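Local atomic coordinates of ankyrin repeat domain protein (Legionella pneumophila subsp. pneumophila, PDB entry 6MCA), a protein that is a Legionella effector with ankyrin repeats and a probable cysteine protease-like region, and interacts with the host LARP7 component of the 7SK snRNP complex. Residues N99-K105 / A135-L140. Sequence-based numbering, arbitrary orientation.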
loop_
_atom_site.group_PDB
_atom_site.type_symbol
_atom_site.label_atom_id
_atom_site.label_comp_id
_atom_site.label_asym_id
_atom_site.label_seq_id
_atom_site.Cartn_x
_atom_site.Cartn_y
_atom_site.Cartn_z
ATOM N N ASN A 99 -10.413 2.195 13.306
ATOM C CA ASN A 99 -11.858 2.053 13.111
ATOM C C ASN A 99 -12.613 2.308 14.413
ATOM O O ASN A 99 -13.602 1.643 14.730
ATOM C CB ASN A 99 -12.208 0.679 12.530
ATOM C CG ASN A 99 -13.577 0.652 11.876
ATOM O OD1 ASN A 99 -14.015 1.639 11.284
ATOM N ND2 ASN A 99 -14.259 -0.483 11.981
ATOM N N ASP A 100 -12.136 3.287 15.181
ATOM C CA ASP A 100 -12.730 3.658 16.460
ATOM C C ASP A 100 -13.697 4.812 16.216
ATOM O O ASP A 100 -13.271 5.949 15.990
ATOM C CB ASP A 100 -11.645 4.039 17.466
ATOM C CG ASP A 100 -12.180 4.204 18.879
ATOM O OD1 ASP A 100 -13.416 4.239 19.064
ATOM O OD2 ASP A 100 -11.356 4.294 19.814
ATOM N N LEU A 101 -14.998 4.517 16.266
ATOM C CA LEU A 101 -16.000 5.530 15.946
ATOM C C LEU A 101 -16.104 6.584 17.040
ATOM O O LEU A 101 -16.227 7.779 16.745
ATOM C CB LEU A 101 -17.357 4.866 15.711
ATOM C CG LEU A 101 -17.569 4.253 14.326
ATOM C CD1 LEU A 101 -18.886 3.496 14.265
ATOM C CD2 LEU A 101 -17.516 5.331 13.258
ATOM N N ASP A 102 -16.058 6.165 18.306
ATOM C CA ASP A 102 -16.201 7.115 19.405
ATOM C C ASP A 102 -15.032 8.094 19.446
ATOM O O ASP A 102 -15.230 9.306 19.597
ATOM C CB ASP A 102 -16.327 6.363 20.731
ATOM C CG ASP A 102 -17.579 5.512 20.799
ATOM O OD1 ASP A 102 -18.591 5.894 20.173
ATOM O OD2 ASP A 102 -17.553 4.464 21.477
ATOM N N MET A 103 -13.805 7.585 19.310
ATOM C CA MET A 103 -12.637 8.461 19.317
ATOM C C MET A 103 -12.638 9.391 18.110
ATOM O O MET A 103 -12.296 10.574 18.229
ATOM C CB MET A 103 -11.356 7.628 19.356
ATOM C CG MET A 103 -10.080 8.450 19.443
ATOM S SD MET A 103 -9.774 9.110 21.093
ATOM C CE MET A 103 -9.588 7.594 22.030
ATOM N N THR A 104 -13.019 8.874 16.939
ATOM C CA THR A 104 -13.091 9.713 15.747
ATOM C C THR A 104 -14.116 10.827 15.921
ATOM O O THR A 104 -13.860 11.979 15.553
ATOM C CB THR A 104 -13.432 8.863 14.522
ATOM O OG1 THR A 104 -12.448 7.833 14.361
ATOM C CG2 THR A 104 -13.470 9.722 13.264
ATOM N N LYS A 105 -15.280 10.502 16.488
ATOM C CA LYS A 105 -16.305 11.514 16.716
ATOM C C LYS A 105 -15.840 12.551 17.730
ATOM O O LYS A 105 -16.073 13.752 17.548
ATOM C CB LYS A 105 -17.601 10.849 17.178
ATOM C CG LYS A 105 -18.808 11.773 17.200
ATOM C CD LYS A 105 -20.017 11.080 17.808
ATOM C CE LYS A 105 -21.219 12.008 17.870
ATOM N NZ LYS A 105 -22.354 11.392 18.612
ATOM N N ALA A 135 -19.255 3.103 8.118
ATOM C CA ALA A 135 -19.698 3.952 9.221
ATOM C C ALA A 135 -18.722 5.098 9.462
ATOM O O ALA A 135 -19.124 6.265 9.560
ATOM C CB ALA A 135 -19.874 3.114 10.488
ATOM N N ILE A 136 -17.430 4.782 9.560
ATOM C CA ILE A 136 -16.439 5.826 9.795
ATOM C C ILE A 136 -16.300 6.720 8.567
ATOM O O ILE A 136 -16.046 7.926 8.695
ATOM C CB ILE A 136 -15.098 5.194 10.224
ATOM C CG1 ILE A 136 -14.284 6.175 11.069
ATOM C CG2 ILE A 136 -14.297 4.711 9.027
ATOM C CD1 ILE A 136 -13.327 5.497 12.024
ATOM N N LYS A 137 -16.507 6.166 7.369
ATOM C CA LYS A 137 -16.500 6.990 6.165
ATOM C C LYS A 137 -17.627 8.013 6.194
ATOM O O LYS A 137 -17.423 9.180 5.845
ATOM C CB LYS A 137 -16.616 6.112 4.920
ATOM C CG LYS A 137 -15.326 5.429 4.506
ATOM C CD LYS A 137 -15.276 5.237 3.000
ATOM C CE LYS A 137 -16.464 4.434 2.497
ATOM N NZ LYS A 137 -16.510 3.075 3.098
ATOM N N GLN A 138 -18.824 7.596 6.613
ATOM C CA GLN A 138 -19.946 8.526 6.676
ATOM C C GLN A 138 -19.753 9.547 7.790
ATOM O O GLN A 138 -20.128 10.716 7.640
ATOM C CB GLN A 138 -21.252 7.757 6.866
ATOM C CG GLN A 138 -21.677 6.974 5.637
ATOM C CD GLN A 138 -22.802 6.002 5.924
ATOM O OE1 GLN A 138 -23.225 5.845 7.070
ATOM N NE2 GLN A 138 -23.289 5.339 4.883
ATOM N N LEU A 139 -19.168 9.123 8.914
ATOM C CA LEU A 139 -18.845 10.073 9.974
ATOM C C LEU A 139 -17.871 11.135 9.476
ATOM O O LEU A 139 -18.017 12.320 9.796
ATOM C CB LEU A 139 -18.268 9.337 11.184
ATOM C CG LEU A 139 -17.833 10.198 12.375
ATOM C CD1 LEU A 139 -18.930 11.175 12.781
ATOM C CD2 LEU A 139 -17.429 9.321 13.549
ATOM N N LEU A 140 -16.875 10.729 8.684
ATOM C CA LEU A 140 -15.930 11.698 8.137
ATOM C C LEU A 140 -16.591 12.586 7.087
ATOM O O LEU A 140 -16.291 13.784 7.004
ATOM C CB LEU A 140 -14.718 10.973 7.554
ATOM C CG LEU A 140 -13.810 10.286 8.578
ATOM C CD1 LEU A 140 -12.845 9.328 7.893
ATOM C CD2 LEU A 140 -13.054 11.317 9.401
HETATM O O HOH W 1 -16.550 1.824 10.204
#
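The carbonyl oxygen Asp100 O, which touches Ile136 CD1 across the contact, takes two bonds from one residue: Thr104 N, and Thr104 OG1 at 2.6 Å. The two donors come from opposite faces of the carbonyl plane, the hydroxyl tilted 28° from it, and the bond from OG1 holds the rotation of the threonine side chain. With OG1 turned back to the helix, the hydroxyl of buried Thr104 meets the end of Ile136, OG1 to CD1 3.4 Å. Ile136 gets there with CG1 anti to its backbone N (chi1 -154°), which sends the chain across Thr104 at about a right angle. The methyl Thr104 CG2 lies 4.0 Å from Leu139 CD2, and that same leucine methyl sits 3.7 Å from Leu101 O and also packs on Lys105 CB. Leu101 lies against the first turn of helix 134-142, CD1 on Ala135 CB and CD2 3.7 Å from Ile136 CA. No direct hydrogen bond joins the segments; a water does, donating to Asn99 OD1 (2.8 Å) and accepting from Ile136 N (3.2 Å). Thr104 also touches helix 91-97, and Ile136 touches Pro128 of helix 126-131. The axes of helix 101-105 and helix 135-140 come within 10.5 Å, 9° from parallel, the side-by-side packing of helices characteristic of an ankyrin repeat domain.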